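Local coordinates for flavodoxin (PDB 5LJL), which binds FMN and probably serves as a low-potential electron donor to a number of redox enzymes, at residues I22-D25 with K26-L30; E64-D67 with E68-D71; D104-D107 with R108-V111. One frame throughout, in Å; residues are numbered along the deposited sequence.

Contact 1: residues I22-D25 with K26-L30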
loop_
_atom_site.group_PDB
_atom_site.type_symbol
_atom_site.label_atom_id
_atom_site.label_comp_id
_atom_site.label_asym_id
_atom_site.label_seq_id
_atom_site.Cartn_x
_atom_site.Cartn_y
_atom_site.Cartn_z
ATOM N N ILE A 22 3.583 1.476 10.289
ATOM C CA ILE A 22 2.734 0.713 11.180
ATOM C C ILE A 22 2.468 -0.689 10.626
ATOM O O ILE A 22 2.474 -1.685 11.377
ATOM C CB ILE A 22 1.430 1.477 11.468
ATOM C CG1 ILE A 22 1.734 2.719 12.287
ATOM C CG2 ILE A 22 0.316 0.626 12.076
ATOM C CD1 ILE A 22 0.714 3.814 12.135
ATOM N N VAL A 23 2.120 -0.742 9.335
ATOM C CA VAL A 23 1.860 -2.033 8.710
ATOM C C VAL A 23 3.105 -2.919 8.694
ATOM O O VAL A 23 3.030 -4.081 9.090
ATOM C CB VAL A 23 1.322 -1.824 7.274
ATOM C CG1 VAL A 23 1.202 -3.146 6.541
ATOM C CG2 VAL A 23 -0.041 -1.079 7.316
ATOM N N ALA A 24 4.260 -2.343 8.305
ATOM C CA ALA A 24 5.533 -3.033 8.269
ATOM C C ALA A 24 5.873 -3.610 9.626
ATOM O O ALA A 24 6.304 -4.738 9.676
ATOM C CB ALA A 24 6.655 -2.105 7.882
ATOM N N ASP A 25 5.674 -2.822 10.685
ATOM C CA ASP A 25 6.040 -3.248 12.035
ATOM C C ASP A 25 5.200 -4.436 12.489
ATOM O O ASP A 25 5.760 -5.395 13.116
ATOM C CB ASP A 25 6.026 -2.090 12.991
ATOM C CG ASP A 25 7.188 -1.129 12.750
ATOM O OD1 ASP A 25 8.140 -1.490 11.996
ATOM O OD2 ASP A 25 7.107 -0.055 13.333
ATOM N N LYS A 26 3.903 -4.453 12.162
ATOM C CA LYS A 26 3.072 -5.609 12.585
ATOM C C LYS A 26 3.538 -6.847 11.782
ATOM O O LYS A 26 3.706 -7.938 12.327
ATOM C CB LYS A 26 1.583 -5.295 12.491
ATOM C CG LYS A 26 0.639 -6.489 12.726
ATOM C CD LYS A 26 0.785 -7.080 14.100
ATOM C CE LYS A 26 0.236 -6.103 15.187
ATOM N NZ LYS A 26 0.220 -6.706 16.570
ATOM N N LEU A 27 3.736 -6.706 10.466
ATOM C CA LEU A 27 4.221 -7.823 9.652
ATOM C C LEU A 27 5.558 -8.411 10.138
ATOM O O LEU A 27 5.705 -9.652 10.154
ATOM C CB LEU A 27 4.252 -7.512 8.163
ATOM C CG LEU A 27 2.940 -7.249 7.451
ATOM C CD1 LEU A 27 3.186 -6.797 5.978
ATOM C CD2 LEU A 27 2.020 -8.461 7.471
ATOM N N ARG A 28 6.470 -7.530 10.548
ATOM C CA ARG A 28 7.740 -8.009 11.122
ATOM C C ARG A 28 7.510 -8.764 12.424
ATOM O O ARG A 28 8.036 -9.856 12.594
ATOM C CB ARG A 28 8.742 -6.870 11.298
ATOM C CG ARG A 28 9.256 -6.342 9.982
ATOM C CD ARG A 28 10.183 -5.142 10.188
ATOM N NE ARG A 28 10.816 -4.712 8.950
ATOM C CZ ARG A 28 10.859 -3.461 8.501
ATOM N NH1 ARG A 28 10.321 -2.461 9.181
ATOM N NH2 ARG A 28 11.464 -3.221 7.328
ATOM N N ASP A 29 6.638 -8.242 13.265
ATOM C CA ASP A 29 6.321 -8.898 14.552
ATOM C C ASP A 29 5.704 -10.255 14.331
ATOM O O ASP A 29 5.813 -11.106 15.236
ATOM C CB ASP A 29 5.361 -8.058 15.394
ATOM C CG ASP A 29 6.034 -6.836 16.077
ATOM O OD1 ASP A 29 7.298 -6.806 16.168
ATOM O OD2 ASP A 29 5.269 -5.967 16.564
ATOM N N LEU A 30 5.004 -10.454 13.197
ATOM C CA LEU A 30 4.423 -11.772 12.807
ATOM C C LEU A 30 5.391 -12.720 12.113
ATOM O O LEU A 30 5.067 -13.851 11.745
ATOM C CB LEU A 30 3.146 -11.565 11.992
ATOM C CG LEU A 30 2.021 -10.816 12.723
ATOM C CD1 LEU A 30 0.847 -10.460 11.794
ATOM C CD2 LEU A 30 1.458 -11.579 13.925
#
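Arg-28 reaches back along helix 15-29 over Ala-24 toward Asp-25, one turn earlier. Its CB rests against the carbonyl oxygen of Ala-24, and CG presses closer, 3.4 Å from Ala-24 O. That same oxygen accepts the helical bond from Arg-28 N at 2.9 Å, so the root of the side chain lies against the acceptor its own amide uses. CD still grazes this oxygen before the chain, extended from CG to NE, carries the guanidinium clear of the backbone. At the tip, NH1 lies 3.9 Å from Ala-24 CB and 3.7 Å from Asp-25 OD1, a long salt bridge. The carboxylate oxygen comes in at the edge of the guanidinium, in its plane, although the two flat groups are turned 43° apart. NH2 has the firmer partner, a hydrogen bond to the carbonyl oxygen of Val-34 on strand 33-38.

On the buried side, Val-23 and Leu-27 run side by side, pointing the same way. Val-23 CG1, anti to the backbone N (chi1 173°), meets Leu-27 CD1 at 4.2 Å, and both residues pack on Ile-54 of strand 52-56. The helix is therefore amphipathic: apolar branches face the parallel sheet, while the loose Asp-25 pairing would add only a modest electrostatic pull on an arginine already held by the edge strand.

Contact 2: residues E64-D67 with E68-D71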
loop_
_atom_site.group_PDB
_atom_site.type_symbol
_atom_site.label_atom_id
_atom_site.label_comp_id
_atom_site.label_asym_id
_atom_site.label_seq_id
_atom_site.Cartn_x
_atom_site.Cartn_y
_atom_site.Cartn_z
ATOM N N GLU A 64 -5.813 12.849 -8.039
ATOM C CA GLU A 64 -4.744 12.352 -8.803
ATOM C C GLU A 64 -3.795 11.473 -7.947
ATOM O O GLU A 64 -3.715 11.496 -6.675
ATOM C CB GLU A 64 -3.962 13.478 -9.545
ATOM C CG GLU A 64 -4.763 14.179 -10.671
ATOM C CD GLU A 64 -4.182 15.535 -11.041
ATOM O OE1 GLU A 64 -4.933 16.393 -11.521
ATOM O OE2 GLU A 64 -2.962 15.745 -10.855
ATOM N N LEU A 65 -3.025 10.702 -8.689
ATOM C CA LEU A 65 -1.922 10.018 -8.139
ATOM C C LEU A 65 -0.836 11.059 -7.769
ATOM O O LEU A 65 -0.732 12.112 -8.421
ATOM C CB LEU A 65 -1.374 9.064 -9.197
ATOM C CG LEU A 65 -2.321 8.021 -9.773
ATOM C CD1 LEU A 65 -1.579 7.234 -10.839
ATOM C CD2 LEU A 65 -2.815 7.113 -8.669
ATOM N N PRO A 66 -0.077 10.815 -6.684
ATOM C CA PRO A 66 1.180 11.524 -6.521
ATOM C C PRO A 66 2.002 11.544 -7.809
ATOM O O PRO A 66 2.132 10.531 -8.501
ATOM C CB PRO A 66 1.880 10.724 -5.437
ATOM C CG PRO A 66 0.777 10.073 -4.661
ATOM C CD PRO A 66 -0.243 9.747 -5.673
ATOM N N ASP A 67 2.591 12.728 -8.098
ATOM C CA ASP A 67 3.430 12.864 -9.260
ATOM C C ASP A 67 4.436 11.730 -9.341
ATOM O O ASP A 67 4.644 11.108 -10.379
ATOM C CB ASP A 67 4.196 14.204 -9.212
ATOM C CG ASP A 67 3.325 15.373 -9.445
ATOM O OD1 ASP A 67 3.844 16.540 -9.202
ATOM O OD2 ASP A 67 2.131 15.226 -9.909
ATOM N N GLU A 68 5.092 11.457 -8.210
ATOM C CA GLU A 68 6.143 10.466 -8.145
ATOM C C GLU A 68 5.607 9.002 -8.284
ATOM O O GLU A 68 6.395 8.062 -8.480
ATOM C CB GLU A 68 6.928 10.641 -6.826
ATOM C CG GLU A 68 6.129 10.451 -5.532
ATOM C CD GLU A 68 5.453 11.708 -4.961
ATOM O OE1 GLU A 68 5.189 12.635 -5.728
ATOM O OE2 GLU A 68 5.205 11.791 -3.710
ATOM N N MET A 69 4.300 8.828 -8.138
ATOM C CA MET A 69 3.611 7.564 -8.340
ATOM C C MET A 69 3.211 7.316 -9.801
ATOM O O MET A 69 2.928 6.173 -10.154
ATOM C CB MET A 69 2.378 7.366 -7.416
ATOM C CG MET A 69 2.716 6.941 -5.996
ATOM S SD MET A 69 3.370 5.233 -6.019
ATOM C CE MET A 69 3.313 4.833 -4.284
ATOM N N MET A 70 3.219 8.330 -10.663
ATOM C CA MET A 70 2.718 8.122 -12.031
ATOM C C MET A 70 3.513 7.073 -12.805
ATOM O O MET A 70 2.937 6.167 -13.370
ATOM C CB MET A 70 2.637 9.450 -12.797
ATOM C CG MET A 70 1.321 10.181 -12.520
ATOM S SD MET A 70 1.098 11.679 -13.601
ATOM C CE MET A 70 1.813 11.056 -15.107
ATOM N N ASP A 71 4.816 7.143 -12.755
ATOM C CA ASP A 71 5.675 6.139 -13.386
ATOM C C ASP A 71 5.558 4.722 -12.786
ATOM O O ASP A 71 5.534 3.738 -13.473
ATOM C CB ASP A 71 7.137 6.574 -13.262
ATOM C CG ASP A 71 7.667 7.077 -14.522
ATOM O OD1 ASP A 71 8.647 6.453 -14.979
ATOM O OD2 ASP A 71 7.085 8.014 -15.112
HETATM O O HOH W 1 6.376 9.425 -11.902
#
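Asp-67 O is gripped twice at the start of helix 67-77: Met-70 N donates to it at 3.1 Å, and a water donates to it at 2.9 Å. This is the N-terminal turn of the helix, entered from the loop after strand 52-56 of the flavodoxin fold. The same water accepts from Asp-71 N, also at 2.9 Å, and so stands in for the direct i to i+4 bond between Asp-67 O and Asp-71 N. Met-70 N stands above the carbonyl plane of Asp-67, 62° out of it, well away from a lone-pair direction. A second i to i+3 bond precedes it, from Met-69 N to Pro-66 O at 2.8 Å, bent to 137° at the hydrogen.

The side chains fold about Pro-66. Met-69 lies alongside the proline and points the same way, its CG 3.9 Å from Pro-66 CB. From there the methionine, bent at chi2, continues toward Phe-106 of helix 101-113. Glu-68 comes to the proline by another route: its CG sits between the backbone N and the carbonyl carbon (chi1 62°), and the bend at chi2 turns the carboxylate back over the start of the helix. One oxygen, OE2, is hydrogen-bonded to the hydroxyl of Tyr-58, which fixes the end of the chain in the loop after strand 52-56. Leu-65, before the proline, brings its CB 4.4 Å from Met-70 CG. The closest approach to the proline ring is made by the Glu-68 carboxylate, whose CD lies 3.7 Å from Pro-66 CB.

Contact 3: residues D104-D107 with R108-V111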
loop_
_atom_site.group_PDB
_atom_site.type_symbol
_atom_site.label_atom_id
_atom_site.label_comp_id
_atom_site.label_asym_id
_atom_site.label_seq_id
_atom_site.Cartn_x
_atom_site.Cartn_y
_atom_site.Cartn_z
ATOM N N ASP A 104 -8.108 3.910 -4.028
ATOM C CA ASP A 104 -9.034 3.230 -4.905
ATOM C C ASP A 104 -8.395 2.954 -6.258
ATOM O O ASP A 104 -8.538 1.852 -6.821
ATOM C CB ASP A 104 -10.322 4.043 -5.087
ATOM C CG ASP A 104 -11.214 3.987 -3.924
ATOM O OD1 ASP A 104 -10.976 3.253 -2.933
ATOM O OD2 ASP A 104 -12.221 4.731 -3.992
ATOM N N ASP A 105 -7.673 3.923 -6.800
ATOM C CA ASP A 105 -7.023 3.739 -8.104
ATOM C C ASP A 105 -5.963 2.638 -8.104
ATOM O O ASP A 105 -5.860 1.868 -9.055
ATOM C CB ASP A 105 -6.405 5.046 -8.551
ATOM C CG ASP A 105 -7.441 6.130 -8.832
ATOM O OD1 ASP A 105 -8.648 5.833 -8.955
ATOM O OD2 ASP A 105 -6.976 7.259 -8.814
ATOM N N PHE A 106 -5.194 2.558 -7.018
ATOM C CA PHE A 106 -4.167 1.491 -6.882
ATOM C C PHE A 106 -4.824 0.137 -6.620
ATOM O O PHE A 106 -4.293 -0.907 -7.079
ATOM C CB PHE A 106 -3.102 1.834 -5.837
ATOM C CG PHE A 106 -1.894 2.496 -6.405
ATOM C CD1 PHE A 106 -0.958 1.719 -7.074
ATOM C CD2 PHE A 106 -1.705 3.856 -6.371
ATOM C CE1 PHE A 106 0.203 2.307 -7.604
ATOM C CE2 PHE A 106 -0.569 4.452 -6.891
ATOM C CZ PHE A 106 0.409 3.679 -7.532
ATOM N N ASP A 107 -5.957 0.105 -5.898
ATOM C CA ASP A 107 -6.716 -1.161 -5.751
ATOM C C ASP A 107 -7.047 -1.699 -7.157
ATOM O O ASP A 107 -6.808 -2.884 -7.469
ATOM C CB ASP A 107 -7.950 -0.906 -4.888
ATOM C CG ASP A 107 -8.760 -2.139 -4.623
ATOM O OD1 ASP A 107 -8.388 -3.251 -4.957
ATOM O OD2 ASP A 107 -9.793 -1.953 -3.985
ATOM N N ARG A 108 -7.570 -0.836 -8.039
ATOM C CA ARG A 108 -7.977 -1.264 -9.385
ATOM C C ARG A 108 -6.831 -1.706 -10.252
ATOM O O ARG A 108 -6.940 -2.718 -10.957
ATOM C CB ARG A 108 -8.801 -0.156 -10.068
ATOM C CG ARG A 108 -10.119 0.102 -9.386
ATOM C CD ARG A 108 -11.218 -0.913 -9.752
ATOM N NE ARG A 108 -12.572 -0.393 -9.370
ATOM C CZ ARG A 108 -13.736 -0.566 -10.035
ATOM N NH1 ARG A 108 -13.812 -1.262 -11.174
ATOM N NH2 ARG A 108 -14.851 -0.008 -9.555
ATOM N N VAL A 109 -5.717 -0.987 -10.222
ATOM C CA VAL A 109 -4.563 -1.397 -10.976
ATOM C C VAL A 109 -4.027 -2.748 -10.522
ATOM O O VAL A 109 -3.652 -3.607 -11.375
ATOM C CB VAL A 109 -3.497 -0.269 -11.133
ATOM C CG1 VAL A 109 -2.635 -0.157 -9.923
ATOM C CG2 VAL A 109 -2.606 -0.581 -12.337
ATOM N N PHE A 110 -4.004 -3.000 -9.199
ATOM C CA PHE A 110 -3.639 -4.325 -8.718
ATOM C C PHE A 110 -4.600 -5.464 -9.223
ATOM O O PHE A 110 -4.108 -6.538 -9.676
ATOM C CB PHE A 110 -3.551 -4.367 -7.205
ATOM C CG PHE A 110 -2.194 -3.988 -6.656
ATOM C CD1 PHE A 110 -1.072 -4.766 -6.915
ATOM C CD2 PHE A 110 -2.106 -2.954 -5.733
ATOM C CE1 PHE A 110 0.137 -4.461 -6.328
ATOM C CE2 PHE A 110 -0.891 -2.682 -5.072
ATOM C CZ PHE A 110 0.236 -3.425 -5.400
ATOM N N VAL A 111 -5.879 -5.181 -9.220
ATOM C CA VAL A 111 -6.891 -6.151 -9.733
ATOM C C VAL A 111 -6.479 -6.499 -11.195
ATOM O O VAL A 111 -6.465 -7.700 -11.578
ATOM C CB VAL A 111 -8.290 -5.605 -9.779
ATOM C CG1 VAL A 111 -9.171 -6.588 -10.564
ATOM C CG2 VAL A 111 -8.879 -5.421 -8.404
#
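Phe-106 and Val-109 stand side by side on the buried flank of helix 101-113, pointing the same way. Val-109 holds CG1 between its backbone N and carbonyl carbon (chi1 81°), which turns this methyl back toward the preceding turn. There it meets Phe-106 CD1 at 3.8 Å, coming obliquely to the ring, and lies 3.4 Å from Phe-106 O. That oxygen is also the acceptor for Phe-110 N at 3.0 Å, and Phe-110 CD2 sits 3.3 Å from it. The Phe-110 ring continues inward to stack with Tyr-86.

Asp-107 swings its carboxylate the other way, with CG anti to the backbone N (chi1 -177°). Its OD1 is hydrogen-bonded to the hydroxyl of Tyr-86 and OD2 forms a salt bridge with Lys-117, so both oxygens are held by the flanking strands. Val-111 crosses it, bringing CG2 4.1 Å from Asp-107 OD1.

Four successive i to i+4 backbone bonds, from Arg-108 N through Val-111 N, keep this part of the helix regular. Phe-106 and Phe-110 face the sheet while Val-109 meets helix 67-77. By linking the parallel strands 85-92 and 116-125, the helix forms a beta-alpha-beta crossover of the flavodoxin fold.

How the contacts relate
Along the chain the three contacts come in series: contact 1 on helix 15-29, contact 2 at the loop leading into helix 67-77 and contact 3 on helix 101-113. Contact 1 lies on the opposite side of the chain's centre from the other two, its centre about 26 Å from that of contact 2 and about 23 Å from that of contact 3, and touches neither. Contacts 2 and 3 are neighbours, with centres about 14 Å apart. They meet where Met-69 SD packs on Phe-106 CZ at 3.7 Å, while Leu-65 CD2 reaches Phe-106 CE2. Helices thus cover both faces of the five-stranded parallel sheet, the three-layer alpha-beta-alpha sandwich of flavodoxins.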